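Peptidoglycan synthetase penicillin-binding protein 3 (Bifidobacterium adolescentis, PDB 4YE5) probably binds penicillin and, as a member of the transpeptidase family, probably cross-links peptidoglycan strands during cell-wall synthesis. Local coordinates at residues S432-D435 with H439-E442; G33-T38 with G172-E177; Y150-L155 with I219-Q224; A245-V250 with D254-A259; L411-S416 with K425-I430. All blocks are in the same frame, centred on the assembly; numbering follows the deposited sequence.

Overall arrangement
Contacts 1 and 4 are both antiparallel hairpins, but they occupy different places. Contact 1 forms the outer edge of a mixed six-stranded sheet at the surface, with polar and charged side chains, whereas contact 4 is buried, at the outer edge of the five-stranded sheet, and largely apolar. Contact 5 is also buried, yet polar: stacked amides and one water join helix 408-419 to the loop beside contact 4, their centres about 8 Å apart. Contact 2 packs a buried isoleucine under helix 172-176 on the same sheet as contact 1. Contact 3, partly buried, touches contact 2 through Tyr150 and Glu174, and contact 4 through Gln224 and Leu258.

Contact 1 (S432-D435 with H439-E442); sequences SITD and HVEE
With its CG set between the backbone N and the carbonyl carbon (chi1 67°), Asp435 turns its carboxylate back to His439, whose ring is swung anti to the backbone N. Asp435 OD1 accepts from His439 N at 2.9 Å; the N-H comes from above the carboxylate plane, and the bond is bent, 148° at the hydrogen. His439 CB lies 3.4 Å from that same OD1, while OD2 sits near the plane of the imidazole at its edge, the carboxylate and ring planes being turned 50° apart. In the other direction Asp435 N gives a bond to His439 O, so the two residues grip each other where the hairpin closes. Beyond them Ile433 and Glu441 form a hydrogen-bonded antiparallel pair, with Ile433 N to Glu441 O at 3.0 Å and Glu441 N to Ile433 O at 2.8 Å. On the face carrying Ser432, Thr434 and Val440, the valine straddles two hydroxyl-bearing neighbours: CG1 comes to 3.7 Å from Ser432 OG and CG2 to 3.6 Å from Thr434 OG1. Asp435 OD1 also receives a weak bond from Ala437 N within the connecting turn. Strand 440-442 is the outermost strand of a mixed sheet; strand 430-434 separates it from strand 214-217, pairing through Ser432 with Thr216 and through Thr434 with Asp214.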
# COMPACT_ATOMS: atom_id res chain seq x y z
N SER A 432 10.84 -0.60 6.76
CA SER A 432 11.37 -0.63 8.13
C SER A 432 10.46 0.00 9.17
O SER A 432 9.50 0.70 8.84
CB SER A 432 12.77 -0.00 8.19
OG SER A 432 12.74 1.37 7.86
N ILE A 433 10.75 -0.30 10.43
CA ILE A 433 10.06 0.31 11.55
C ILE A 433 11.10 0.90 12.48
O ILE A 433 12.10 0.24 12.79
CB ILE A 433 9.21 -0.74 12.29
CG1 ILE A 433 8.06 -1.21 11.37
CG2 ILE A 433 8.67 -0.18 13.61
CD1 ILE A 433 7.28 -2.37 11.93
N THR A 434 10.90 2.16 12.89
CA THR A 434 11.82 2.84 13.79
C THR A 434 11.16 2.99 15.15
O THR A 434 10.12 3.65 15.27
CB THR A 434 12.17 4.26 13.28
OG1 THR A 434 12.65 4.18 11.94
CG2 THR A 434 13.25 4.90 14.15
N ASP A 435 11.74 2.38 16.18
CA ASP A 435 11.14 2.40 17.51
C ASP A 435 11.37 3.73 18.24
O ASP A 435 11.98 4.65 17.69
CB ASP A 435 11.55 1.18 18.36
CG ASP A 435 13.04 1.16 18.73
OD1 ASP A 435 13.71 2.22 18.76
OD2 ASP A 435 13.55 0.06 19.01
N HIS A 439 15.83 3.24 17.05
CA HIS A 439 16.40 2.08 16.37
C HIS A 439 15.59 1.67 15.15
O HIS A 439 14.39 1.39 15.27
CB HIS A 439 16.50 0.89 17.32
CG HIS A 439 17.04 -0.34 16.67
ND1 HIS A 439 18.20 -0.33 15.92
CD2 HIS A 439 16.58 -1.61 16.62
CE1 HIS A 439 18.44 -1.55 15.46
NE2 HIS A 439 17.47 -2.34 15.87
N VAL A 440 16.25 1.62 13.99
CA VAL A 440 15.62 1.24 12.72
C VAL A 440 15.71 -0.27 12.49
O VAL A 440 16.80 -0.81 12.34
CB VAL A 440 16.28 1.96 11.52
CG1 VAL A 440 15.62 1.54 10.19
CG2 VAL A 440 16.22 3.48 11.71
N GLU A 441 14.57 -0.94 12.47
CA GLU A 441 14.54 -2.38 12.22
C GLU A 441 13.96 -2.69 10.83
O GLU A 441 12.77 -2.50 10.59
CB GLU A 441 13.70 -3.09 13.28
CG GLU A 441 13.54 -4.58 13.03
CD GLU A 441 12.55 -5.23 13.98
OE1 GLU A 441 12.99 -5.75 15.03
OE2 GLU A 441 11.33 -5.21 13.68
N GLU A 442 14.81 -3.16 9.92
CA GLU A 442 14.36 -3.50 8.58
C GLU A 442 13.31 -4.59 8.67
O GLU A 442 13.43 -5.50 9.48
CB GLU A 442 15.50 -3.96 7.67
CG GLU A 442 15.04 -4.23 6.24
CD GLU A 442 16.12 -4.82 5.35
OE1 GLU A 442 15.89 -4.89 4.12
OE2 GLU A 442 17.19 -5.21 5.87

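Contact 2 (G33-T38 with G172-E177); sequences GKIMDT and GIEQME
Ile35 drives a single methyl, CD1, against the helix at Ile173 and Glu174, and the whole tight part of the contact gathers round that atom. CD1 is 3.7 Å from Glu174 CD and nearly as close to both oxygens, OE1 at 3.8 Å and OE2 at 3.9 Å, so it rests against the carboxylate as a whole. Ile173 CG2 adds an apolar touch to the same CD1 at 4.0 Å. Glu174 reaches the methyl by bending at its second torsion (chi2 -83°), which brings its end nearer to the strand than its CB direction would suggest. The carboxylate is buried but well paired: OE1 forms a salt bridge with Arg32 NE, and OE2 one with Arg148 NE and a hydrogen bond with Tyr150 OH. These partners would be expected to favour the charged form and hold the group flat against Ile35. The looser part lies just past the end of the helix, at Glu177, which starts toward the strand but whose side chain leads away and makes no contact with 33-38; Lys34 turns away on the partly exposed side of the strand. Strand 35-36 runs between strands 42-46 and 214-217, and helix 172-176 covers this part of the sheet: Ile35 and Glu174 both touch Ala44, Ile35 and Ile173 both touch Leu217, and Met176 extends the packing to Ile430 of strand 430-434.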
# COMPACT_ATOMS: atom_id res chain seq x y z
N GLY A 33 2.78 7.30 15.62
CA GLY A 33 4.00 7.36 14.82
C GLY A 33 3.80 7.93 13.43
O GLY A 33 2.67 8.13 12.98
N LYS A 34 4.90 8.23 12.76
CA LYS A 34 4.85 8.78 11.41
C LYS A 34 4.85 7.69 10.34
O LYS A 34 5.23 6.54 10.59
CB LYS A 34 6.04 9.72 11.14
CG LYS A 34 6.36 10.75 12.23
CD LYS A 34 7.47 11.69 11.74
CE LYS A 34 8.48 12.04 12.84
NZ LYS A 34 7.86 12.51 14.11
N ILE A 35 4.41 8.06 9.15
CA ILE A 35 4.63 7.25 7.96
C ILE A 35 5.56 8.04 7.05
O ILE A 35 5.35 9.24 6.83
CB ILE A 35 3.32 6.94 7.22
CG1 ILE A 35 2.39 6.12 8.12
CG2 ILE A 35 3.64 6.15 5.90
CD1 ILE A 35 0.92 6.10 7.68
N MSE A 36 6.59 7.37 6.55
CA MSE A 36 7.60 8.02 5.72
C MSE A 36 7.82 7.23 4.44
O MSE A 36 7.54 6.03 4.41
CB MSE A 36 8.92 8.10 6.49
CG MSE A 36 8.85 9.04 7.69
SE MSE A 36 10.45 8.90 8.78
CE MSE A 36 10.26 7.05 9.37
N ASP A 37 8.32 7.88 3.39
CA ASP A 37 8.63 7.14 2.17
C ASP A 37 10.00 6.49 2.35
O ASP A 37 10.64 6.64 3.41
CB ASP A 37 8.54 8.03 0.90
CG ASP A 37 9.86 8.75 0.54
OD1 ASP A 37 10.74 8.96 1.41
OD2 ASP A 37 10.03 9.13 -0.66
N THR A 38 10.45 5.80 1.32
CA THR A 38 11.69 5.03 1.36
C THR A 38 12.93 5.86 1.75
O THR A 38 13.89 5.31 2.27
CB THR A 38 11.93 4.30 0.02
OG1 THR A 38 12.90 3.26 0.20
CG2 THR A 38 12.41 5.27 -1.06
N GLY A 172 -6.26 1.95 4.40
CA GLY A 172 -4.92 2.05 3.85
C GLY A 172 -3.83 1.63 4.81
O GLY A 172 -4.03 0.77 5.66
N ILE A 173 -2.65 2.21 4.63
CA ILE A 173 -1.50 1.89 5.46
C ILE A 173 -1.74 2.23 6.96
O ILE A 173 -1.27 1.52 7.85
CB ILE A 173 -0.27 2.63 4.90
CG1 ILE A 173 0.08 2.01 3.53
CG2 ILE A 173 0.92 2.50 5.86
CD1 ILE A 173 1.07 2.80 2.78
N GLU A 174 -2.52 3.28 7.21
CA GLU A 174 -2.86 3.66 8.60
C GLU A 174 -3.50 2.49 9.33
O GLU A 174 -3.22 2.22 10.49
CB GLU A 174 -3.83 4.86 8.62
CG GLU A 174 -3.23 6.16 8.07
CD GLU A 174 -2.40 6.93 9.10
OE1 GLU A 174 -2.00 6.34 10.13
OE2 GLU A 174 -2.16 8.13 8.87
N GLN A 175 -4.35 1.76 8.61
CA GLN A 175 -5.03 0.62 9.20
C GLN A 175 -4.10 -0.58 9.28
O GLN A 175 -3.99 -1.23 10.32
CB GLN A 175 -6.26 0.26 8.37
CG GLN A 175 -6.89 -1.09 8.74
CD GLN A 175 -8.13 -1.39 7.90
OE1 GLN A 175 -8.68 -0.50 7.26
NE2 GLN A 175 -8.55 -2.65 7.89
N MSE A 176 -3.42 -0.88 8.18
CA MSE A 176 -2.54 -2.05 8.16
C MSE A 176 -1.45 -1.99 9.21
O MSE A 176 -1.10 -3.00 9.82
CB MSE A 176 -1.88 -2.18 6.80
CG MSE A 176 -1.03 -3.41 6.69
SE MSE A 176 -0.40 -3.57 4.87
CE MSE A 176 1.11 -2.44 5.07
N GLU A 177 -0.87 -0.81 9.40
CA GLU A 177 0.24 -0.63 10.33
C GLU A 177 -0.23 -0.02 11.65
O GLU A 177 0.58 0.53 12.39
CB GLU A 177 1.29 0.28 9.69
CG GLU A 177 1.97 -0.38 8.48
CD GLU A 177 2.63 -1.67 8.87
OE1 GLU A 177 3.52 -1.62 9.75
OE2 GLU A 177 2.21 -2.73 8.36

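Contact 3 (Y150-L155 with I219-Q224); sequences YSNGTL and IDRDVQ
Asn152 and Arg221 meet at nearly a right angle, amide oxygen against guanidinium edge. Arg221 starts out with CG on the far side of CB from its backbone N, stays extended through CD, then folds at its third torsion (chi3 57°), a kink that turns the guanidinium back toward the loop. NH1 thereby points at Asn152 OD1 over 2.9 Å, with an angle of 168° at the hydrogen. The oxygen lies in the guanidinium plane and the donor in the carbonyl plane, although the two flat groups themselves are turned 49° apart. The straight first part of the chain already lays Arg221 CD beside the amide, 3.2 Å from Asn152 OD1. Leu155 divides its branches between two helix residues. Its CD2 presses on Arg221 CG at 3.5 Å, and its CD1 meets Gln224 CG at 3.7 Å, the leucine crossing the arginine chain roughly perpendicularly. Gln224 CG, anti to the backbone N, faces the leucine, and the bend at the second torsion turns the amide elsewhere: NE2 donates to Glu228 OE2, and OE1 accepts from Leu258 N. At the helix start Asp220 acts as N-cap, OD1 accepting from Val223 N at 3.0 Å and more weakly from Asp222 N. The chemistry divides by group: the guanidinium makes one directed bond to the turn at Asn152, while the methylenes of Arg221 and Gln224 give the buried Leu155 undirected packing.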
# COMPACT_ATOMS: atom_id res chain seq x y z
N TYR A 150 -1.15 15.11 6.33
CA TYR A 150 -0.49 14.41 5.24
C TYR A 150 0.11 15.47 4.33
O TYR A 150 -0.61 16.06 3.53
CB TYR A 150 -1.50 13.56 4.48
CG TYR A 150 -2.16 12.51 5.36
CD1 TYR A 150 -3.32 12.80 6.08
CD2 TYR A 150 -1.59 11.24 5.49
CE1 TYR A 150 -3.91 11.84 6.89
CE2 TYR A 150 -2.18 10.28 6.29
CZ TYR A 150 -3.33 10.59 6.99
OH TYR A 150 -3.90 9.62 7.80
N SER A 151 1.41 15.71 4.45
CA SER A 151 2.02 16.88 3.79
C SER A 151 1.97 16.84 2.27
O SER A 151 2.05 17.88 1.63
CB SER A 151 3.46 17.09 4.26
OG SER A 151 4.28 15.99 3.93
N ASN A 152 1.85 15.66 1.67
CA ASN A 152 1.77 15.59 0.20
C ASN A 152 0.33 15.65 -0.37
O ASN A 152 0.13 15.44 -1.57
CB ASN A 152 2.52 14.37 -0.34
CG ASN A 152 4.02 14.42 -0.04
OD1 ASN A 152 4.81 14.82 -0.89
ND2 ASN A 152 4.41 14.04 1.16
N GLY A 153 -0.67 15.91 0.48
CA GLY A 153 -2.04 16.09 0.00
C GLY A 153 -2.66 14.86 -0.67
O GLY A 153 -2.93 13.85 -0.02
N THR A 154 -2.87 14.95 -1.97
CA THR A 154 -3.48 13.86 -2.74
C THR A 154 -2.54 12.72 -3.11
O THR A 154 -3.02 11.66 -3.56
CB THR A 154 -4.09 14.38 -4.07
OG1 THR A 154 -3.05 15.00 -4.85
CG2 THR A 154 -5.19 15.41 -3.79
N LEU A 155 -1.23 12.92 -2.96
CA LEU A 155 -0.27 11.87 -3.33
C LEU A 155 -0.61 10.55 -2.63
O LEU A 155 -0.76 10.52 -1.41
CB LEU A 155 1.17 12.27 -3.00
CG LEU A 155 2.22 11.21 -3.37
CD1 LEU A 155 2.46 11.17 -4.87
CD2 LEU A 155 3.52 11.48 -2.62
N ILE A 219 7.82 2.65 -0.95
CA ILE A 219 7.37 3.63 -1.94
C ILE A 219 8.31 4.82 -1.97
O ILE A 219 8.70 5.35 -0.93
CB ILE A 219 5.95 4.16 -1.62
CG1 ILE A 219 4.93 3.02 -1.58
CG2 ILE A 219 5.53 5.27 -2.61
CD1 ILE A 219 4.58 2.44 -2.97
N ASP A 220 8.68 5.25 -3.18
CA ASP A 220 9.46 6.47 -3.38
C ASP A 220 8.52 7.58 -3.83
O ASP A 220 7.83 7.43 -4.84
CB ASP A 220 10.50 6.26 -4.48
CG ASP A 220 11.39 7.47 -4.69
OD1 ASP A 220 10.94 8.43 -5.36
OD2 ASP A 220 12.54 7.48 -4.18
N ARG A 221 8.53 8.68 -3.09
CA ARG A 221 7.62 9.81 -3.29
C ARG A 221 7.72 10.34 -4.72
O ARG A 221 6.71 10.65 -5.34
CB ARG A 221 7.99 10.93 -2.29
CG ARG A 221 6.90 11.90 -1.89
CD ARG A 221 7.43 12.96 -0.88
NE ARG A 221 8.56 13.67 -1.46
CZ ARG A 221 8.49 14.87 -2.02
NH1 ARG A 221 7.36 15.56 -2.03
NH2 ARG A 221 9.58 15.40 -2.55
N ASP A 222 8.94 10.43 -5.25
CA ASP A 222 9.15 10.95 -6.61
C ASP A 222 8.66 9.99 -7.69
O ASP A 222 8.06 10.41 -8.69
CB ASP A 222 10.62 11.31 -6.84
CG ASP A 222 11.15 12.28 -5.77
OD1 ASP A 222 10.68 13.44 -5.73
OD2 ASP A 222 12.02 11.87 -4.95
N VAL A 223 8.89 8.69 -7.52
CA VAL A 223 8.36 7.73 -8.50
C VAL A 223 6.83 7.68 -8.42
O VAL A 223 6.13 7.61 -9.43
CB VAL A 223 8.95 6.32 -8.29
CG1 VAL A 223 8.35 5.32 -9.29
CG2 VAL A 223 10.51 6.36 -8.40
N GLN A 224 6.30 7.69 -7.20
CA GLN A 224 4.85 7.64 -7.00
C GLN A 224 4.20 8.87 -7.64
O GLN A 224 3.20 8.77 -8.34
CB GLN A 224 4.51 7.59 -5.50
CG GLN A 224 2.98 7.50 -5.23
CD GLN A 224 2.41 6.09 -5.47
OE1 GLN A 224 3.12 5.10 -5.40
NE2 GLN A 224 1.11 6.02 -5.69

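Contact 4 (A245-V250 with D254-A259); sequences AMVQDV and DILALA
A beta hairpin with a classic bulge joins strand 242-249 to strand 255-260, the edge of the antiparallel five-stranded sheet of the transpeptidase domain. Leu256 and Ala257 both face Val247, whose carbonyl oxygen accepts from Leu256 N at 2.9 Å and, weakly, from Ala257 N at 3.4 Å. On one side of the bulge Val247 N binds Ala257 O, and Ala245 and Ala259 form a hydrogen-bonded pair; on the other, Asp249 N donates to Asp254 O at 2.9 Å, nearly along the C=O axis. Val247, Ala245 and Ala257 share one face, where Val247 CB and Ala257 CB stand 4.2 Å apart and Gln224 and Thr227 of helix 221-238 add cover. Met246, a selenomethionine, occupies the other face, covered in part by helix 408-419. Its chain runs straight out, with chi1, chi2 and chi3 all near 180°, past Leu258 to Ile255. One polar end is held from outside the hairpin, Asp254 OD1 by a salt bridge with Arg428 NE. Leu258 CD1 lies 4.0 Å from Met246 CB, and the selenomethionine methyl CE comes to rest 3.6 Å from Ile255 CD1.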
# COMPACT_ATOMS: atom_id res chain seq x y z
N ALA A 245 -1.25 1.60 -12.10
CA ALA A 245 0.12 1.33 -12.51
C ALA A 245 0.91 0.93 -11.30
O ALA A 245 0.63 1.39 -10.18
CB ALA A 245 0.76 2.58 -13.13
N MSE A 246 1.92 0.11 -11.51
CA MSE A 246 2.77 -0.37 -10.43
C MSE A 246 4.20 -0.45 -10.90
O MSE A 246 4.45 -0.83 -12.04
CB MSE A 246 2.31 -1.76 -9.99
CG MSE A 246 3.14 -2.35 -8.90
SE MSE A 246 2.31 -4.02 -8.41
CE MSE A 246 3.36 -4.42 -6.88
N VAL A 247 5.14 -0.09 -10.03
CA VAL A 247 6.56 -0.25 -10.33
C VAL A 247 7.19 -1.12 -9.25
O VAL A 247 7.09 -0.79 -8.06
CB VAL A 247 7.31 1.12 -10.38
CG1 VAL A 247 8.82 0.87 -10.60
CG2 VAL A 247 6.74 2.03 -11.47
N GLN A 248 7.83 -2.21 -9.64
CA GLN A 248 8.47 -3.11 -8.68
C GLN A 248 9.97 -3.28 -8.96
O GLN A 248 10.38 -3.40 -10.12
CB GLN A 248 7.77 -4.49 -8.74
CG GLN A 248 8.39 -5.56 -7.83
CD GLN A 248 7.50 -6.77 -7.69
OE1 GLN A 248 6.28 -6.65 -7.61
NE2 GLN A 248 8.10 -7.95 -7.68
N ASP A 249 10.78 -3.25 -7.91
CA ASP A 249 12.22 -3.53 -8.02
C ASP A 249 12.45 -5.03 -8.21
O ASP A 249 12.10 -5.83 -7.34
CB ASP A 249 12.97 -3.11 -6.76
CG ASP A 249 14.46 -3.43 -6.85
OD1 ASP A 249 15.17 -2.72 -7.58
OD2 ASP A 249 14.91 -4.39 -6.20
N VAL A 250 13.08 -5.40 -9.33
CA VAL A 250 13.22 -6.81 -9.70
C VAL A 250 13.92 -7.65 -8.64
O VAL A 250 13.43 -8.71 -8.27
CB VAL A 250 13.97 -6.95 -11.05
CG1 VAL A 250 14.40 -8.41 -11.29
CG2 VAL A 250 13.07 -6.49 -12.18
N ASP A 254 10.62 -5.14 -3.80
CA ASP A 254 10.11 -3.90 -3.19
C ASP A 254 9.24 -3.11 -4.14
O ASP A 254 9.54 -3.00 -5.33
CB ASP A 254 11.25 -2.99 -2.76
CG ASP A 254 11.95 -3.49 -1.52
OD1 ASP A 254 11.47 -4.48 -0.92
OD2 ASP A 254 12.97 -2.87 -1.13
N ILE A 255 8.17 -2.53 -3.59
CA ILE A 255 7.22 -1.76 -4.39
C ILE A 255 7.55 -0.27 -4.36
O ILE A 255 7.46 0.36 -3.33
CB ILE A 255 5.78 -1.99 -3.88
CG1 ILE A 255 5.47 -3.50 -3.94
CG2 ILE A 255 4.78 -1.14 -4.68
CD1 ILE A 255 4.09 -3.88 -3.44
N LEU A 256 7.96 0.28 -5.50
CA LEU A 256 8.40 1.67 -5.53
C LEU A 256 7.27 2.63 -5.82
O LEU A 256 7.38 3.82 -5.51
CB LEU A 256 9.47 1.84 -6.61
CG LEU A 256 10.94 1.69 -6.22
CD1 LEU A 256 11.18 0.82 -4.99
CD2 LEU A 256 11.65 1.12 -7.39
N ALA A 257 6.22 2.13 -6.47
CA ALA A 257 5.00 2.91 -6.72
C ALA A 257 3.83 1.97 -6.93
O ALA A 257 3.97 0.91 -7.53
CB ALA A 257 5.16 3.84 -7.95
N LEU A 258 2.66 2.40 -6.46
CA LEU A 258 1.42 1.65 -6.66
C LEU A 258 0.33 2.69 -6.75
O LEU A 258 -0.06 3.29 -5.74
CB LEU A 258 1.16 0.71 -5.48
CG LEU A 258 -0.08 -0.20 -5.52
CD1 LEU A 258 -0.05 -1.06 -6.81
CD2 LEU A 258 -0.14 -1.10 -4.28
N ALA A 259 -0.15 2.92 -7.97
CA ALA A 259 -0.87 4.16 -8.26
C ALA A 259 -2.16 3.93 -9.02
O ALA A 259 -2.29 2.94 -9.75
CB ALA A 259 0.04 5.09 -9.08

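Contact 5 (L411-S416 with K425-I430); sequences LTNAIS and KPQRII
Stacking carries much of this contact: the amides of Asn413 and Gln427 lie face to face, their planes only 8° apart, with the two side chains sliding past each other in opposite directions. Asn413 CG is 3.5 Å from Gln427 CD, and Asn413 CB sits 3.4 Å from Gln427 NE2. Gln427 reaches this position by extending beyond CG (chi2 150°), its first torsion placing CG opposite its own carbonyl carbon. Direct hydrogen bonding comes from the amide nitrogen of Asn413: ND2 donates to Lys425 O at 3.1 Å, the acceptor lying almost in the amide plane and the bond fairly straight at 162°. That bond, with those to OD1, sets the turn of the amide over Gln427. A water-mediated link supplements it. The water accepts from Lys425 N at 2.9 Å and lies 2.7 Å from Asn413 OD1, so the backbone of Lys425 is tied to the helix at both its N and its O. Polar partners outside the pair complete the network: Gln427 NE2 bonds to Gln248 OE1 and Met409 O, and Asn413 OD1 accepts from Gln248 NE2. Both amides thus converge on strand 242-249. The result is a buried polar junction in the transpeptidase domain, where helix 408-419, packed on the five-stranded sheet, holds the irregular chain that leads from strand 423-424 to strand 430-434.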
# COMPACT_ATOMS: atom_id res chain seq x y z
N LEU A 411 -0.06 -9.98 -10.88
CA LEU A 411 0.41 -10.03 -12.26
C LEU A 411 1.87 -9.57 -12.33
O LEU A 411 2.71 -10.17 -13.00
CB LEU A 411 -0.46 -9.11 -13.13
CG LEU A 411 -0.13 -9.15 -14.62
CD1 LEU A 411 -0.17 -10.57 -15.10
CD2 LEU A 411 -1.12 -8.28 -15.40
N THR A 412 2.18 -8.51 -11.60
CA THR A 412 3.48 -7.90 -11.62
C THR A 412 4.51 -8.84 -10.98
O THR A 412 5.61 -9.00 -11.49
CB THR A 412 3.46 -6.54 -10.92
OG1 THR A 412 2.64 -5.64 -11.68
CG2 THR A 412 4.86 -5.94 -10.82
N ASN A 413 4.13 -9.48 -9.87
CA ASN A 413 5.02 -10.45 -9.24
C ASN A 413 5.28 -11.67 -10.14
O ASN A 413 6.39 -12.19 -10.16
CB ASN A 413 4.50 -10.91 -7.88
CG ASN A 413 5.63 -11.22 -6.91
OD1 ASN A 413 6.72 -10.65 -7.02
ND2 ASN A 413 5.38 -12.12 -5.95
N ALA A 414 4.26 -12.13 -10.85
CA ALA A 414 4.43 -13.28 -11.76
C ALA A 414 5.42 -12.94 -12.88
O ALA A 414 6.31 -13.72 -13.21
CB ALA A 414 3.07 -13.70 -12.35
N ILE A 415 5.26 -11.76 -13.47
CA ILE A 415 6.22 -11.31 -14.47
C ILE A 415 7.63 -11.12 -13.90
O ILE A 415 8.63 -11.39 -14.58
CB ILE A 415 5.72 -10.01 -15.14
CG1 ILE A 415 4.45 -10.32 -15.96
CG2 ILE A 415 6.82 -9.38 -16.01
CD1 ILE A 415 4.69 -11.35 -17.09
N SER A 416 7.72 -10.67 -12.65
CA SER A 416 9.02 -10.49 -12.01
C SER A 416 9.80 -11.80 -11.99
O SER A 416 11.04 -11.81 -12.03
CB SER A 416 8.87 -9.98 -10.58
OG SER A 416 8.69 -11.07 -9.69
N LYS A 425 9.97 -13.76 -5.24
CA LYS A 425 10.05 -13.26 -3.87
C LYS A 425 8.72 -12.76 -3.36
O LYS A 425 7.87 -12.32 -4.13
CB LYS A 425 11.07 -12.13 -3.79
CG LYS A 425 12.52 -12.61 -3.80
CD LYS A 425 13.44 -11.51 -3.34
CE LYS A 425 14.85 -12.00 -3.17
NZ LYS A 425 15.76 -10.85 -3.01
N PRO A 426 8.51 -12.81 -2.03
CA PRO A 426 7.34 -12.11 -1.52
C PRO A 426 7.53 -10.61 -1.77
O PRO A 426 8.63 -10.10 -1.58
CB PRO A 426 7.36 -12.42 -0.02
CG PRO A 426 8.81 -12.74 0.28
CD PRO A 426 9.33 -13.41 -0.96
N GLN A 427 6.50 -9.91 -2.23
CA GLN A 427 6.64 -8.46 -2.41
C GLN A 427 6.69 -7.76 -1.07
O GLN A 427 6.23 -8.31 -0.07
CB GLN A 427 5.49 -7.92 -3.25
CG GLN A 427 5.61 -8.31 -4.71
CD GLN A 427 4.25 -8.44 -5.35
OE1 GLN A 427 3.35 -9.12 -4.81
NE2 GLN A 427 4.08 -7.80 -6.50
N ARG A 428 7.25 -6.56 -1.06
CA ARG A 428 7.36 -5.78 0.18
C ARG A 428 6.91 -4.34 -0.04
O ARG A 428 7.25 -3.74 -1.05
CB ARG A 428 8.81 -5.77 0.70
CG ARG A 428 8.93 -5.20 2.10
CD ARG A 428 10.33 -5.44 2.71
NE ARG A 428 11.36 -4.73 1.95
CZ ARG A 428 12.47 -4.21 2.48
NH1 ARG A 428 12.71 -4.31 3.78
NH2 ARG A 428 13.34 -3.58 1.70
N ILE A 429 6.14 -3.80 0.89
CA ILE A 429 5.81 -2.39 0.85
C ILE A 429 6.21 -1.68 2.15
O ILE A 429 6.41 -0.46 2.16
CB ILE A 429 4.31 -2.16 0.53
CG1 ILE A 429 4.08 -0.70 0.12
CG2 ILE A 429 3.44 -2.58 1.70
CD1 ILE A 429 2.71 -0.47 -0.49
N ILE A 430 6.34 -2.44 3.25
CA ILE A 430 6.87 -1.90 4.50
C ILE A 430 8.36 -2.21 4.60
O ILE A 430 8.75 -3.36 4.77
CB ILE A 430 6.14 -2.47 5.74
CG1 ILE A 430 4.64 -2.24 5.66
CG2 ILE A 430 6.72 -1.86 7.02
CD1 ILE A 430 4.22 -0.78 5.49
O HOH W 1 9.09 -11.86 -7.31